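Local coordinates for putative sortase (Streptococcus pneumoniae, PDB 2W1J), which probably catalyses the transpeptidation that joins pilin subunits covalently into pilus fibres at the bacterial surface, as a class C sortase, at residues Ile6-Lys11 / His63-His68. Residues are numbered along the deposited sequence; the frame is centred on the assembly and turned at random.
Sequences IADFDK and HERMGH
His63 meets Asp8 at the ring edge. Its ND1 donates to the syn lone pair of Asp8 OD2, 3.0 Å away and nearly straight at 176°. The ring and the carboxylate are almost coplanar. Arg65 reaches the same oxygen from above the carboxylate plane: its NH2 lies 3.0 Å from Asp8 OD2, a salt bridge with the two planes at 89°. Water 1 donates to Asp8 OD2 and accepts from Arg65 NE, so three donors grip one oxygen. Arg65 NH1 turns to Tyr81 of the neighbouring strand 76-82. The Arg65 carbonyl O lies at the edge of the Phe9 ring. Gly67 CA sits over one face of that ring, 3.5 Å from Phe9 CZ, in a CH-pi contact. His68 carries Ile6 CG2 over one ring face, 3.8 Å from the ring centroid. His68 NE2 donates to Asp10 OD1 at 2.8 Å, while ND1 bonds Asp77. Asp10 CG lies anti to its own carbonyl carbon (chi1 -67°), which brings the carboxylate to the edge of the His68 ring. Helix 5-15 thus lies across the start of strand 65-71 of the sortase beta fold. Asp10 and Asp77 hold both His68 nitrogens, fix its ring rotation and would probably stabilise a protonated imidazole.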
# COMPACT_ATOMS: atom_id res chain seq x y z
N ILE A 6 -3.80 -1.12 14.21
CA ILE A 6 -3.07 -2.31 13.80
C ILE A 6 -3.37 -3.46 14.76
O ILE A 6 -3.58 -4.60 14.34
CB ILE A 6 -1.55 -2.07 13.71
CG1 ILE A 6 -1.17 -1.52 12.34
CG2 ILE A 6 -0.78 -3.36 13.97
CD1 ILE A 6 -0.98 -0.04 12.30
N ALA A 7 -3.41 -3.15 16.05
CA ALA A 7 -3.76 -4.14 17.05
C ALA A 7 -5.11 -4.77 16.75
O ALA A 7 -5.27 -5.99 16.81
CB ALA A 7 -3.77 -3.51 18.44
N ASP A 8 -6.09 -3.93 16.42
CA ASP A 8 -7.43 -4.41 16.09
C ASP A 8 -7.39 -5.36 14.90
O ASP A 8 -8.05 -6.40 14.90
CB ASP A 8 -8.37 -3.24 15.79
CG ASP A 8 -9.77 -3.70 15.40
OD1 ASP A 8 -10.50 -4.20 16.28
OD2 ASP A 8 -10.14 -3.58 14.21
N PHE A 9 -6.64 -4.98 13.87
CA PHE A 9 -6.54 -5.81 12.67
C PHE A 9 -5.93 -7.17 12.96
O PHE A 9 -6.47 -8.20 12.55
CB PHE A 9 -5.75 -5.10 11.57
CG PHE A 9 -5.65 -5.91 10.31
CD1 PHE A 9 -6.60 -5.78 9.32
CD2 PHE A 9 -4.62 -6.82 10.14
CE1 PHE A 9 -6.53 -6.54 8.17
CE2 PHE A 9 -4.53 -7.58 8.98
CZ PHE A 9 -5.48 -7.43 7.99
N ASP A 10 -4.80 -7.20 13.65
CA ASP A 10 -4.15 -8.47 13.94
C ASP A 10 -4.99 -9.37 14.84
O ASP A 10 -5.04 -10.58 14.64
CB ASP A 10 -2.76 -8.24 14.55
CG ASP A 10 -1.78 -7.62 13.56
OD1 ASP A 10 -2.05 -7.63 12.34
OD2 ASP A 10 -0.74 -7.12 14.03
N LYS A 11 -5.64 -8.79 15.85
CA LYS A 11 -6.51 -9.56 16.74
C LYS A 11 -7.67 -10.17 15.96
O LYS A 11 -7.97 -11.36 16.10
CB LYS A 11 -7.04 -8.67 17.87
CG LYS A 11 -7.98 -9.37 18.83
CD LYS A 11 -8.28 -8.50 20.05
CE LYS A 11 -9.33 -9.13 20.95
NZ LYS A 11 -9.58 -8.32 22.17
N HIS A 63 -13.08 -4.33 9.47
CA HIS A 63 -13.39 -2.99 9.93
C HIS A 63 -12.71 -1.94 9.07
O HIS A 63 -12.04 -1.03 9.57
CB HIS A 63 -12.98 -2.82 11.39
CG HIS A 63 -13.61 -3.82 12.31
ND1 HIS A 63 -12.95 -4.36 13.39
CD2 HIS A 63 -14.85 -4.38 12.30
CE1 HIS A 63 -13.75 -5.21 14.01
NE2 HIS A 63 -14.91 -5.24 13.37
N GLU A 64 -12.89 -2.07 7.76
CA GLU A 64 -12.43 -1.08 6.79
C GLU A 64 -10.93 -1.08 6.50
O GLU A 64 -10.49 -0.41 5.56
CB GLU A 64 -12.90 0.33 7.16
CG GLU A 64 -14.39 0.55 6.92
CD GLU A 64 -14.82 1.98 7.22
OE1 GLU A 64 -14.42 2.51 8.28
OE2 GLU A 64 -15.55 2.56 6.39
N ARG A 65 -10.14 -1.81 7.27
CA ARG A 65 -8.69 -1.87 7.02
C ARG A 65 -8.35 -3.11 6.22
O ARG A 65 -8.76 -4.22 6.57
CB ARG A 65 -7.91 -1.85 8.33
CG ARG A 65 -7.86 -0.49 9.00
CD ARG A 65 -7.31 -0.57 10.41
NE ARG A 65 -8.30 -1.09 11.35
CZ ARG A 65 -9.16 -0.33 12.02
NH1 ARG A 65 -9.15 0.99 11.88
NH2 ARG A 65 -10.02 -0.90 12.85
N MET A 66 -7.58 -2.95 5.14
CA MET A 66 -7.20 -4.11 4.33
C MET A 66 -5.86 -4.71 4.76
O MET A 66 -5.40 -5.69 4.18
CB MET A 66 -7.19 -3.76 2.84
CG MET A 66 -5.90 -3.11 2.36
SD MET A 66 -5.87 -2.94 0.56
CE MET A 66 -7.14 -1.68 0.31
N GLY A 67 -5.25 -4.14 5.79
CA GLY A 67 -4.01 -4.68 6.33
C GLY A 67 -3.15 -3.57 6.89
O GLY A 67 -3.65 -2.51 7.25
N HIS A 68 -1.85 -3.83 7.00
CA HIS A 68 -0.93 -2.78 7.41
C HIS A 68 0.42 -2.95 6.75
O HIS A 68 0.78 -4.04 6.30
CB HIS A 68 -0.82 -2.58 8.94
CG HIS A 68 -0.60 -3.83 9.74
ND1 HIS A 68 0.59 -4.08 10.40
CD2 HIS A 68 -1.44 -4.82 10.09
CE1 HIS A 68 0.48 -5.21 11.07
NE2 HIS A 68 -0.74 -5.68 10.90
O HOH W 1 -9.01 -3.84 11.45